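Side-chain contacts in aclacinomycin oxidoreductase (AknOx) (Streptomyces galilaeus, PDB 2IPI), which oxidises the terminal sugar of aclacinomycin antibiotics in two successive oxygen-dependent steps, using a bicovalently attached FAD: residues Q41-R46 and D57-V62; A83-G88 and G93-P98; H89-F94 and K421-A426; W209-T212 and N218-I221. One frame throughout, in Å; residues are numbered along the deposited sequence.

Interaction 1 (Q41-R46 and D57-V62); sequences QDLVTR and DVVYVV
No flat group takes part where L43 meets V59 and V61; an isobutyl group lies against two valine methyls, and Y60, the one aromatic residue of the strand segment, starts its side chain away from the helix. The setting is the small mixed sheet of the PCMH-type FAD-binding fold, with helix 40-44 laid beside strand 58-61. Two residues apart on that strand, V59 and V61 both direct CB at the helix. V59 puts CG1 anti to its own N (chi1 -164°), which leaves CG2 to face the helix, 4.1 Å from L43 CB. Further out, the CD2 branch of L43 comes to 4.2 Å from V61 CG2. The leucine thus lies along the pair, its root at the first valine and one branch end at the second, in loose van der Waals contact. D34 of the neighbouring strand 32-34 also touches L43, while that strand pairs by backbone bonds with V59 and V61. The carbonyl O of L43 receives a weak hydrogen bond from R85 NH1, which links the helix to strand 82-85. Where the helix stops, T45 doubles back on the previous turn. Its N makes a weak bond to Q41 O, and its OG1 gives a stronger one to the same Q41 O at 2.7 Å, the hydroxyl lying 27° out of the carbonyl plane.

Interaction 2 (A83-G88 and G93-P98); sequences AVRSGG and GFVDDP. With FAD (flavin-adenine dinucleotide), chain F.
The CA atoms of A83 and V95 come within 5.4 Å where strand 82-85, an outermost strand of the mixed sheet, meets the short 3-10 segment 94-95 of the loop that follows it. This is the pyrophosphate-binding corner of the PCMH-type FAD fold. V95 carries the apolar side of the contact. With CG1 anti to its backbone N (chi1 169°), it lays that methyl over one face of the R85 guanidinium, toward the rim, with CG1 3.7 Å from R85 NH2, and also against A83 CB. The other methyl, CG2, presses on the backbone of the strand, 3.3 Å from V84 O. That carbonyl is in turn the acceptor for the ribose hydroxyl O2B of FAD, at 2.8 Å.

R85 is held at its edge by a charge, while the V95 methyl packs over its face. Its NH2 forms a buried salt bridge of 2.9 Å to D96 OD2, which lies in the guanidinium plane; seen from the aspartate, the nitrogen sits 40° above the carboxylate. The two flat groups are turned 34° apart, so they do not meet as a coplanar, two-pronged pair.

Beyond the strand the backbone turns its N-H groups on the diphosphate. FAD O2A takes good bonds from S86 N and G88 N and a weak one from G87 N, whereas G87 N reaches O1P at 3.0 Å. S86 then leaves the phosphates to its backbone and uses its hydroxyl on the adenine, OG donating to N7A at 2.7 Å.

Interaction 3 (H89-F94 and K421-A426); sequences HCFEGF and KVWMSA. With FAD (flavin-adenine dinucleotide), chain F.
H89 N gives a forked hydrogen bond to the FAD diphosphate, 2.9 Å to the bridging FAD O3P and 3.2 Å to FAD O2P. Two residues on, F91 meets W423. The imidazole of H89 is covalently joined to the flavin, ND1 to C8M at 1.5 Å, with that 8alpha carbon at the ring edge, near its plane; C149 makes the other covalent link. Q151 OE1 bonds to NE2 of the imidazole and F48 stacks on it, which, with the covalent link, should fix its rotation. A type I turn from C90 to G93 then swings F91 toward strand 420-428.

F91 and W423 reach out from opposite directions. W423, its CG anti to the backbone N (chi1 -174°), sets CZ2 over one face of the phenyl ring, 3.4 Å from F91 CZ and toward the rim. The planes lie 32° apart with centroids 4.9 Å from each other, an oblique pair. Both residues touch the bound anthracycline, and F91 CE1 lies 3.8 Å from FAD C1'. Y469 and Y397, the two proton acceptors, stand close to the indole. The pair thus joins the FAD-binding part to the seven-stranded sheet at the active site of a bicovalent flavin oxidase.

Interaction 4 (W209-T212 and N218-I221); sequences WAHT and NFGI. With FAD (flavin-adenine dinucleotide), chain F.
From N218 to I221 the chain runs from beside A210 and H211 toward the adenine of FAD, as the loop leading into strand 221-227 of the five-stranded antiparallel sheet in the PCMH-type domain. N218 lays its CB under one face of the next residue's ring, toward the rim. F219 carries the contact: A210 CB sits over the centre of its other face, 3.9 Å from the ring centroid and 7° off the normal, a CH-pi contact. L498 and V501 of helix 495-505 also pack on this ring. H211 runs antiparallel alongside F219, its CE1 3.7 Å from F219 CB and the two rings oblique at 55°. The ND1 side of that imidazole is held by L207 O one helical turn back. G220 follows with backbone angles that call for a glycine, since a CB would jam against the carbonyl O of F219. G220 O accepts from a water at 3.1 Å that is also hydrogen-bonded to H211 NE2 at 2.7 Å, bridging the two segments. The same G220 O packs against the adenine, 3.6 Å from FAD C2A. I221 then enters the strand, its CA 3.8 Å from FAD N1A.

How the interactions relate
From the N terminus, interaction 1 closes a short loop that brings helix 40-44 onto strand 58-61. Interaction 2 then closes the four-residue loop after strand 82-85 of the same sheet; the two touch, R46 NH1 lying 3.3 Å from S86 O in a probable hydrogen bond. Interaction 3 starts within that second loop, shares G93 and F94 with interaction 2, and spans 326 residues to the substrate-side sheet. Nested inside its span, interaction 4 closes a five-residue loop and meets interaction 2 through V84 CG2 and I221 CG1, 3.3 Å apart. Interactions 2, 3 and 4 all touch FAD: 4 at the adenine, 2 from adenine to diphosphate, 3 from diphosphate to flavin.

Interaction 1 (Q41-R46 and D57-V62)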
# COMPACT_ATOMS: atom_id res chain seq x y z
N GLN A 41 18.53 -1.82 20.34
CA GLN A 41 17.39 -2.72 20.29
C GLN A 41 16.12 -2.04 19.82
O GLN A 41 15.36 -2.60 19.04
CB GLN A 41 17.15 -3.30 21.69
CG GLN A 41 17.18 -4.82 21.70
CD GLN A 41 18.31 -5.37 20.84
OE1 GLN A 41 19.46 -5.03 21.08
NE2 GLN A 41 17.92 -6.21 19.87
N ASP A 42 15.92 -0.83 20.34
CA ASP A 42 14.69 -0.14 19.95
C ASP A 42 14.66 0.10 18.46
O ASP A 42 13.65 0.00 17.77
CB ASP A 42 14.58 1.16 20.74
CG ASP A 42 13.82 0.96 22.04
OD1 ASP A 42 12.69 0.42 22.00
OD2 ASP A 42 14.35 1.32 23.12
N LEU A 43 15.85 0.43 17.91
CA LEU A 43 15.84 0.86 16.49
C LEU A 43 15.77 -0.31 15.53
O LEU A 43 15.14 -0.35 14.47
CB LEU A 43 17.09 1.70 16.21
CG LEU A 43 17.01 3.19 16.57
CD1 LEU A 43 15.88 3.41 17.56
CD2 LEU A 43 18.35 3.66 17.11
N VAL A 44 16.50 -1.36 15.93
CA VAL A 44 16.57 -2.56 15.10
C VAL A 44 15.27 -3.37 15.13
O VAL A 44 15.09 -4.25 14.27
CB VAL A 44 17.75 -3.43 15.57
CG1 VAL A 44 17.62 -3.80 17.05
CG2 VAL A 44 17.81 -4.69 14.73
N THR A 45 14.38 -3.08 16.07
CA THR A 45 13.14 -3.87 16.16
C THR A 45 11.91 -3.03 15.86
O THR A 45 10.81 -3.23 16.38
CB THR A 45 13.03 -4.55 17.54
OG1 THR A 45 12.89 -3.54 18.54
CG2 THR A 45 14.32 -5.29 17.89
N ARG A 46 12.04 -2.04 14.99
CA ARG A 46 10.97 -1.10 14.68
C ARG A 46 10.02 -1.64 13.62
O ARG A 46 8.89 -1.18 13.43
CB ARG A 46 11.56 0.22 14.19
CG ARG A 46 11.84 1.23 15.30
CD ARG A 46 11.81 2.64 14.72
NE ARG A 46 10.49 2.94 14.16
CZ ARG A 46 10.26 3.49 12.98
NH1 ARG A 46 9.01 3.70 12.59
NH2 ARG A 46 11.27 3.83 12.19
N ASP A 57 25.63 -2.78 11.53
CA ASP A 57 26.62 -2.22 12.43
C ASP A 57 26.12 -0.94 13.10
O ASP A 57 26.51 -0.63 14.23
CB ASP A 57 27.92 -1.88 11.70
CG ASP A 57 28.53 -2.99 10.88
OD1 ASP A 57 29.34 -2.67 9.99
OD2 ASP A 57 28.20 -4.19 11.09
N VAL A 58 25.28 -0.19 12.40
CA VAL A 58 24.91 1.14 12.87
C VAL A 58 23.53 1.55 12.41
O VAL A 58 23.07 1.11 11.35
CB VAL A 58 25.93 2.19 12.36
CG1 VAL A 58 25.82 2.41 10.86
CG2 VAL A 58 25.75 3.52 13.09
N VAL A 59 22.84 2.39 13.19
CA VAL A 59 21.65 3.07 12.70
C VAL A 59 21.82 4.59 12.81
O VAL A 59 22.12 5.11 13.88
CB VAL A 59 20.36 2.68 13.46
CG1 VAL A 59 19.17 3.13 12.62
CG2 VAL A 59 20.32 1.20 13.77
N TYR A 60 21.63 5.34 11.73
CA TYR A 60 21.77 6.79 11.75
C TYR A 60 20.38 7.42 11.90
O TYR A 60 19.50 7.17 11.08
CB TYR A 60 22.37 7.40 10.49
CG TYR A 60 23.83 7.09 10.25
CD1 TYR A 60 24.86 7.79 10.87
CD2 TYR A 60 24.16 6.06 9.37
CE1 TYR A 60 26.19 7.48 10.63
CE2 TYR A 60 25.49 5.75 9.14
CZ TYR A 60 26.49 6.46 9.76
OH TYR A 60 27.79 6.09 9.47
N VAL A 61 20.26 8.23 12.94
CA VAL A 61 18.98 8.92 13.15
C VAL A 61 19.09 10.37 12.68
O VAL A 61 19.67 11.18 13.42
CB VAL A 61 18.55 8.79 14.62
CG1 VAL A 61 17.21 9.47 14.84
CG2 VAL A 61 18.45 7.31 14.98
N VAL A 62 18.56 10.60 11.49
CA VAL A 62 18.61 11.83 10.71
C VAL A 62 17.50 12.83 11.06
O VAL A 62 16.38 12.46 11.45
CB VAL A 62 18.50 11.56 9.19
CG1 VAL A 62 19.74 10.88 8.64
CG2 VAL A 62 17.27 10.73 8.87

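Interaction 2 (A83-G88 and G93-P98)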
# COMPACT_ATOMS: atom_id res chain seq x y z
N ALA A 83 20.01 0.78 4.17
CA ALA A 83 18.56 0.60 4.08
C ALA A 83 17.85 1.78 4.78
O ALA A 83 18.43 2.22 5.77
CB ALA A 83 18.09 -0.71 4.67
N VAL A 84 16.72 2.21 4.24
CA VAL A 84 15.97 3.29 4.89
C VAL A 84 14.69 2.77 5.54
O VAL A 84 13.93 2.04 4.90
CB VAL A 84 15.54 4.40 3.93
CG1 VAL A 84 15.17 5.64 4.73
CG2 VAL A 84 16.63 4.65 2.91
N ARG A 85 14.50 3.22 6.77
CA ARG A 85 13.25 2.97 7.48
C ARG A 85 12.55 4.31 7.71
O ARG A 85 13.18 5.23 8.24
CB ARG A 85 13.54 2.26 8.80
CG ARG A 85 12.44 2.38 9.84
CD ARG A 85 12.50 1.30 10.91
NE ARG A 85 12.32 -0.03 10.35
CZ ARG A 85 12.97 -1.14 10.56
NH1 ARG A 85 13.98 -1.25 11.41
NH2 ARG A 85 12.59 -2.23 9.90
N SER A 86 11.29 4.43 7.34
CA SER A 86 10.47 5.59 7.71
C SER A 86 9.41 5.12 8.71
O SER A 86 9.46 5.48 9.89
CB SER A 86 9.83 6.22 6.47
OG SER A 86 10.81 6.86 5.66
N GLY A 87 8.51 4.32 8.16
CA GLY A 87 7.37 3.75 8.86
C GLY A 87 7.51 2.34 9.38
O GLY A 87 6.77 1.96 10.29
N GLY A 88 8.41 1.53 8.83
CA GLY A 88 8.59 0.17 9.30
C GLY A 88 7.45 -0.77 8.96
O GLY A 88 7.32 -1.82 9.62
N GLY A 93 9.92 -7.16 5.33
CA GLY A 93 11.01 -6.85 6.24
C GLY A 93 12.38 -6.72 5.60
O GLY A 93 13.37 -7.05 6.22
N PHE A 94 12.40 -6.26 4.37
CA PHE A 94 13.58 -5.98 3.56
C PHE A 94 14.63 -5.17 4.30
O PHE A 94 15.82 -5.45 4.15
CB PHE A 94 13.15 -5.22 2.31
CG PHE A 94 12.38 -5.98 1.26
CD1 PHE A 94 11.58 -5.31 0.36
CD2 PHE A 94 12.46 -7.35 1.15
CE1 PHE A 94 10.88 -5.98 -0.63
CE2 PHE A 94 11.76 -8.05 0.19
CZ PHE A 94 10.97 -7.36 -0.72
N VAL A 95 14.22 -4.16 5.06
CA VAL A 95 15.14 -3.27 5.77
C VAL A 95 15.94 -4.02 6.82
O VAL A 95 17.09 -3.69 7.11
CB VAL A 95 14.34 -2.10 6.41
CG1 VAL A 95 15.20 -1.29 7.38
CG2 VAL A 95 13.78 -1.23 5.30
N ASP A 96 15.35 -5.06 7.39
CA ASP A 96 15.92 -5.91 8.42
C ASP A 96 16.66 -7.14 7.87
O ASP A 96 16.91 -8.04 8.67
CB ASP A 96 14.81 -6.42 9.35
CG ASP A 96 14.11 -5.33 10.15
OD1 ASP A 96 14.82 -4.71 10.97
OD2 ASP A 96 12.90 -5.08 9.96
N ASP A 97 16.98 -7.16 6.59
CA ASP A 97 17.75 -8.26 5.98
C ASP A 97 19.13 -8.33 6.59
O ASP A 97 19.75 -7.32 6.89
CB ASP A 97 17.81 -8.08 4.47
CG ASP A 97 18.48 -9.24 3.74
OD1 ASP A 97 19.72 -9.40 3.78
OD2 ASP A 97 17.78 -10.06 3.11
N PRO A 98 19.69 -9.51 6.84
CA PRO A 98 20.98 -9.60 7.54
C PRO A 98 22.16 -9.00 6.78
O PRO A 98 23.23 -8.81 7.39
CB PRO A 98 21.23 -11.10 7.70
CG PRO A 98 19.89 -11.73 7.52
CD PRO A 98 19.17 -10.86 6.53
PA FAD F . 9.19 1.02 5.66
O1A FAD F . 9.52 -0.30 6.04
O2A FAD F . 9.97 2.00 6.42
O5B FAD F . 9.38 1.23 4.12
C5B FAD F . 8.89 0.36 3.18
C4B FAD F . 9.72 0.43 1.90
O4B FAD F . 9.94 1.77 1.57
C3B FAD F . 11.12 -0.16 2.12
O3B FAD F . 11.64 -0.63 0.93
C2B FAD F . 11.94 1.05 2.55
O2B FAD F . 13.32 0.95 2.35
C1B FAD F . 11.27 2.12 1.72
N9A FAD F . 11.47 3.49 2.24
C8A FAD F . 11.21 3.92 3.48
N7A FAD F . 11.49 5.21 3.58
C5A FAD F . 11.97 5.60 2.40
C6A FAD F . 12.41 6.83 1.92
N6A FAD F . 12.34 7.85 2.69
N1A FAD F . 12.82 6.93 0.67
C2A FAD F . 12.77 5.87 -0.11
N3A FAD F . 12.34 4.70 0.31
C4A FAD F . 11.95 4.55 1.54
N1 FAD F . -0.82 0.24 1.69
C2 FAD F . -1.79 0.81 0.90
O2 FAD F . -1.62 1.12 -0.20
N3 FAD F . -3.02 1.02 1.45
C4 FAD F . -3.31 0.69 2.76
O4 FAD F . -4.38 0.98 3.22
C4X FAD F . -2.31 0.12 3.56
N5 FAD F . -2.55 -0.25 4.85
C5X FAD F . -1.56 -0.73 5.64
C6 FAD F . -1.80 -1.02 6.99
C7 FAD F . -0.81 -1.56 7.75
C7M FAD F . -1.10 -1.74 9.21
C8 FAD F . 0.48 -1.73 7.23
C8M FAD F . 1.63 -2.03 8.17
C9 FAD F . 0.68 -1.42 5.91
C9A FAD F . -0.31 -0.95 5.08
N10 FAD F . -0.07 -0.67 3.75
C10 FAD F . -1.05 -0.09 3.00
C1' FAD F . 0.99 -1.38 2.98
C2' FAD F . 2.37 -0.70 2.96
O2' FAD F . 3.38 -1.26 3.73
C3' FAD F . 2.33 0.78 3.23
O3' FAD F . 1.48 1.45 2.35
C4' FAD F . 3.83 1.20 3.24
O4' FAD F . 4.68 0.37 2.55
C5' FAD F . 4.53 1.46 4.55
O5' FAD F . 5.77 2.06 4.33
P FAD F . 6.62 2.35 5.60
O1P FAD F . 7.32 3.58 5.47
O2P FAD F . 5.77 2.31 6.71
O3P FAD F . 7.61 1.14 5.82

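Interaction 3 (H89-F94 and K421-A426)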
# COMPACT_ATOMS: atom_id res chain seq x y z
N HIS A 89 6.61 -0.50 7.96
CA HIS A 89 5.52 -1.46 7.70
C HIS A 89 5.82 -2.43 6.57
O HIS A 89 4.94 -3.23 6.22
CB HIS A 89 4.18 -0.75 7.43
CG HIS A 89 3.44 -0.49 8.71
ND1 HIS A 89 2.37 -1.24 9.19
CD2 HIS A 89 3.64 0.48 9.64
CE1 HIS A 89 1.96 -0.74 10.34
NE2 HIS A 89 2.72 0.31 10.63
N CYS A 90 7.03 -2.43 6.02
CA CYS A 90 7.43 -3.37 4.99
C CYS A 90 7.02 -4.82 5.24
O CYS A 90 7.56 -5.46 6.14
CB CYS A 90 8.96 -3.34 4.84
SG CYS A 90 9.47 -3.85 3.17
N PHE A 91 6.06 -5.34 4.48
CA PHE A 91 5.56 -6.70 4.78
C PHE A 91 6.65 -7.77 4.70
O PHE A 91 6.56 -8.81 5.34
CB PHE A 91 4.43 -7.09 3.81
CG PHE A 91 3.11 -6.38 4.11
CD1 PHE A 91 2.40 -5.78 3.09
CD2 PHE A 91 2.64 -6.36 5.41
CE1 PHE A 91 1.20 -5.15 3.36
CE2 PHE A 91 1.45 -5.71 5.69
CZ PHE A 91 0.74 -5.12 4.66
N GLU A 92 7.69 -7.53 3.89
CA GLU A 92 8.73 -8.54 3.71
C GLU A 92 9.99 -8.21 4.50
O GLU A 92 11.03 -8.87 4.43
CB GLU A 92 9.04 -8.69 2.22
CG GLU A 92 7.98 -9.51 1.50
CD GLU A 92 8.25 -11.01 1.67
OE1 GLU A 92 7.86 -11.78 0.77
OE2 GLU A 92 8.83 -11.39 2.71
N GLY A 93 9.92 -7.16 5.33
CA GLY A 93 11.01 -6.85 6.24
C GLY A 93 12.38 -6.72 5.60
O GLY A 93 13.37 -7.05 6.22
N PHE A 94 12.40 -6.26 4.37
CA PHE A 94 13.58 -5.98 3.56
C PHE A 94 14.63 -5.17 4.30
O PHE A 94 15.82 -5.45 4.15
CB PHE A 94 13.15 -5.22 2.31
CG PHE A 94 12.38 -5.98 1.26
CD1 PHE A 94 11.58 -5.31 0.36
CD2 PHE A 94 12.46 -7.35 1.15
CE1 PHE A 94 10.88 -5.98 -0.63
CE2 PHE A 94 11.76 -8.05 0.19
CZ PHE A 94 10.97 -7.36 -0.72
N LYS A 421 -9.19 -4.96 -5.61
CA LYS A 421 -7.85 -5.37 -5.20
C LYS A 421 -7.93 -6.42 -4.09
O LYS A 421 -8.77 -6.28 -3.19
CB LYS A 421 -7.09 -4.15 -4.68
CG LYS A 421 -5.75 -3.91 -5.35
CD LYS A 421 -4.83 -3.26 -4.32
CE LYS A 421 -4.68 -1.78 -4.67
NZ LYS A 421 -3.29 -1.34 -4.84
N VAL A 422 -7.06 -7.42 -4.12
CA VAL A 422 -7.13 -8.44 -3.06
C VAL A 422 -5.80 -8.55 -2.33
O VAL A 422 -4.73 -8.37 -2.90
CB VAL A 422 -7.58 -9.82 -3.57
CG1 VAL A 422 -8.49 -9.70 -4.79
CG2 VAL A 422 -6.41 -10.73 -3.91
N TRP A 423 -5.84 -8.83 -1.04
CA TRP A 423 -4.65 -9.02 -0.21
C TRP A 423 -4.82 -10.26 0.66
O TRP A 423 -5.71 -10.27 1.51
CB TRP A 423 -4.41 -7.82 0.70
CG TRP A 423 -3.14 -7.82 1.50
CD1 TRP A 423 -1.88 -7.75 0.99
CD2 TRP A 423 -2.99 -7.89 2.93
NE1 TRP A 423 -0.96 -7.77 2.02
CE2 TRP A 423 -1.62 -7.85 3.22
CE3 TRP A 423 -3.89 -7.98 4.00
CZ2 TRP A 423 -1.11 -7.91 4.51
CZ3 TRP A 423 -3.39 -8.02 5.29
CH2 TRP A 423 -2.01 -7.99 5.55
N MET A 424 -3.99 -11.29 0.46
CA MET A 424 -4.17 -12.49 1.28
C MET A 424 -3.02 -12.68 2.25
O MET A 424 -1.86 -12.41 1.93
CB MET A 424 -4.28 -13.75 0.43
CG MET A 424 -5.14 -13.59 -0.81
SD MET A 424 -5.21 -15.16 -1.70
CE MET A 424 -6.47 -14.77 -2.90
N SER A 425 -3.37 -13.14 3.45
CA SER A 425 -2.40 -13.27 4.52
C SER A 425 -2.67 -14.44 5.47
O SER A 425 -3.77 -14.99 5.48
CB SER A 425 -2.36 -11.98 5.36
OG SER A 425 -3.56 -11.86 6.12
N ALA A 426 -1.63 -14.72 6.22
CA ALA A 426 -1.52 -15.54 7.40
C ALA A 426 -0.80 -14.70 8.45
O ALA A 426 0.18 -14.01 8.13
CB ALA A 426 -0.76 -16.84 7.19
PA FAD F . 9.19 1.02 5.66
O1A FAD F . 9.52 -0.30 6.04
O2A FAD F . 9.97 2.00 6.42
O5B FAD F . 9.38 1.23 4.12
C5B FAD F . 8.89 0.36 3.18
C4B FAD F . 9.72 0.43 1.90
O4B FAD F . 9.94 1.77 1.57
C3B FAD F . 11.12 -0.16 2.12
O3B FAD F . 11.64 -0.63 0.93
C2B FAD F . 11.94 1.05 2.55
O2B FAD F . 13.32 0.95 2.35
C1B FAD F . 11.27 2.12 1.72
N9A FAD F . 11.47 3.49 2.24
C8A FAD F . 11.21 3.92 3.48
N7A FAD F . 11.49 5.21 3.58
C5A FAD F . 11.97 5.60 2.40
C6A FAD F . 12.41 6.83 1.92
N6A FAD F . 12.34 7.85 2.69
N1A FAD F . 12.82 6.93 0.67
C2A FAD F . 12.77 5.87 -0.11
N3A FAD F . 12.34 4.70 0.31
C4A FAD F . 11.95 4.55 1.54
N1 FAD F . -0.82 0.24 1.69
C2 FAD F . -1.79 0.81 0.90
O2 FAD F . -1.62 1.12 -0.20
N3 FAD F . -3.02 1.02 1.45
C4 FAD F . -3.31 0.69 2.76
O4 FAD F . -4.38 0.98 3.22
C4X FAD F . -2.31 0.12 3.56
N5 FAD F . -2.55 -0.25 4.85
C5X FAD F . -1.56 -0.73 5.64
C6 FAD F . -1.80 -1.02 6.99
C7 FAD F . -0.81 -1.56 7.75
C7M FAD F . -1.10 -1.74 9.21
C8 FAD F . 0.48 -1.73 7.23
C8M FAD F . 1.63 -2.03 8.17
C9 FAD F . 0.68 -1.42 5.91
C9A FAD F . -0.31 -0.95 5.08
N10 FAD F . -0.07 -0.67 3.75
C10 FAD F . -1.05 -0.09 3.00
C1' FAD F . 0.99 -1.38 2.98
C2' FAD F . 2.37 -0.70 2.96
O2' FAD F . 3.38 -1.26 3.73
C3' FAD F . 2.33 0.78 3.23
O3' FAD F . 1.48 1.45 2.35
C4' FAD F . 3.83 1.20 3.24
O4' FAD F . 4.68 0.37 2.55
C5' FAD F . 4.53 1.46 4.55
O5' FAD F . 5.77 2.06 4.33
P FAD F . 6.62 2.35 5.60
O1P FAD F . 7.32 3.58 5.47
O2P FAD F . 5.77 2.31 6.71
O3P FAD F . 7.61 1.14 5.82

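Interaction 4 (W209-T212 and N218-I221)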
# COMPACT_ATOMS: atom_id res chain seq x y z
N TRP A 209 8.56 11.02 -11.73
CA TRP A 209 7.80 9.91 -12.29
C TRP A 209 8.09 8.60 -11.57
O TRP A 209 7.18 7.86 -11.19
CB TRP A 209 8.21 9.73 -13.74
CG TRP A 209 7.27 8.87 -14.51
CD1 TRP A 209 7.05 7.53 -14.51
CD2 TRP A 209 6.36 9.44 -15.47
NE1 TRP A 209 6.05 7.20 -15.40
CE2 TRP A 209 5.63 8.36 -15.99
CE3 TRP A 209 6.10 10.74 -15.92
CZ2 TRP A 209 4.68 8.62 -16.95
CZ3 TRP A 209 5.12 10.93 -16.88
CH2 TRP A 209 4.39 9.86 -17.41
N ALA A 210 9.38 8.31 -11.38
CA ALA A 210 9.81 7.09 -10.72
C ALA A 210 9.20 6.96 -9.33
O ALA A 210 8.99 5.87 -8.80
CB ALA A 210 11.33 7.03 -10.65
N HIS A 211 8.90 8.13 -8.72
CA HIS A 211 8.43 8.13 -7.36
C HIS A 211 6.91 8.01 -7.29
O HIS A 211 6.38 8.01 -6.18
CB HIS A 211 8.97 9.36 -6.61
CG HIS A 211 10.40 9.09 -6.17
ND1 HIS A 211 11.49 9.31 -6.99
CD2 HIS A 211 10.88 8.63 -5.00
CE1 HIS A 211 12.59 8.98 -6.34
NE2 HIS A 211 12.26 8.56 -5.11
N THR A 212 6.24 7.91 -8.44
CA THR A 212 4.78 7.80 -8.40
C THR A 212 4.31 6.34 -8.52
O THR A 212 3.26 6.05 -9.09
CB THR A 212 4.12 8.67 -9.49
OG1 THR A 212 2.69 8.58 -9.39
CG2 THR A 212 4.44 8.19 -10.89
N ASN A 218 14.83 1.84 -4.09
CA ASN A 218 15.46 1.73 -5.40
C ASN A 218 16.07 3.03 -5.93
O ASN A 218 17.06 2.96 -6.67
CB ASN A 218 14.45 1.22 -6.45
CG ASN A 218 13.02 1.27 -5.96
OD1 ASN A 218 12.68 2.29 -5.36
ND2 ASN A 218 12.20 0.24 -6.18
N PHE A 219 15.53 4.21 -5.61
CA PHE A 219 15.95 5.40 -6.38
C PHE A 219 16.70 6.46 -5.59
O PHE A 219 17.11 7.49 -6.16
CB PHE A 219 14.70 6.01 -7.00
CG PHE A 219 13.95 5.09 -7.93
CD1 PHE A 219 14.47 4.80 -9.17
CD2 PHE A 219 12.74 4.51 -7.56
CE1 PHE A 219 13.81 3.97 -10.05
CE2 PHE A 219 12.07 3.69 -8.45
CZ PHE A 219 12.60 3.43 -9.69
N GLY A 220 16.94 6.24 -4.31
CA GLY A 220 17.53 7.20 -3.41
C GLY A 220 16.69 7.38 -2.16
O GLY A 220 15.77 6.58 -1.95
N ILE A 221 16.97 8.38 -1.34
CA ILE A 221 16.18 8.55 -0.10
C ILE A 221 15.34 9.82 -0.18
O ILE A 221 15.89 10.92 -0.29
CB ILE A 221 17.07 8.55 1.15
CG1 ILE A 221 17.85 7.24 1.29
CG2 ILE A 221 16.28 8.87 2.42
CD1 ILE A 221 18.84 7.23 2.43
PA FAD F . 9.19 1.02 5.66
O1A FAD F . 9.52 -0.30 6.04
O2A FAD F . 9.97 2.00 6.42
O5B FAD F . 9.38 1.23 4.12
C5B FAD F . 8.89 0.36 3.18
C4B FAD F . 9.72 0.43 1.90
O4B FAD F . 9.94 1.77 1.57
C3B FAD F . 11.12 -0.16 2.12
O3B FAD F . 11.64 -0.63 0.93
C2B FAD F . 11.94 1.05 2.55
O2B FAD F . 13.32 0.95 2.35
C1B FAD F . 11.27 2.12 1.72
N9A FAD F . 11.47 3.49 2.24
C8A FAD F . 11.21 3.92 3.48
N7A FAD F . 11.49 5.21 3.58
C5A FAD F . 11.97 5.60 2.40
C6A FAD F . 12.41 6.83 1.92
N6A FAD F . 12.34 7.85 2.69
N1A FAD F . 12.82 6.93 0.67
C2A FAD F . 12.77 5.87 -0.11
N3A FAD F . 12.34 4.70 0.31
C4A FAD F . 11.95 4.55 1.54
N1 FAD F . -0.82 0.24 1.69
C2 FAD F . -1.79 0.81 0.90
O2 FAD F . -1.62 1.12 -0.20
N3 FAD F . -3.02 1.02 1.45
C4 FAD F . -3.31 0.69 2.76
O4 FAD F . -4.38 0.98 3.22
C4X FAD F . -2.31 0.12 3.56
N5 FAD F . -2.55 -0.25 4.85
C5X FAD F . -1.56 -0.73 5.64
C6 FAD F . -1.80 -1.02 6.99
C7 FAD F . -0.81 -1.56 7.75
C7M FAD F . -1.10 -1.74 9.21
C8 FAD F . 0.48 -1.73 7.23
C8M FAD F . 1.63 -2.03 8.17
C9 FAD F . 0.68 -1.42 5.91
C9A FAD F . -0.31 -0.95 5.08
N10 FAD F . -0.07 -0.67 3.75
C10 FAD F . -1.05 -0.09 3.00
C1' FAD F . 0.99 -1.38 2.98
C2' FAD F . 2.37 -0.70 2.96
O2' FAD F . 3.38 -1.26 3.73
C3' FAD F . 2.33 0.78 3.23
O3' FAD F . 1.48 1.45 2.35
C4' FAD F . 3.83 1.20 3.24
O4' FAD F . 4.68 0.37 2.55
C5' FAD F . 4.53 1.46 4.55
O5' FAD F . 5.77 2.06 4.33
P FAD F . 6.62 2.35 5.60
O1P FAD F . 7.32 3.58 5.47
O2P FAD F . 5.77 2.31 6.71
O3P FAD F . 7.61 1.14 5.82
O HOH W 1 13.21 6.48 -3.74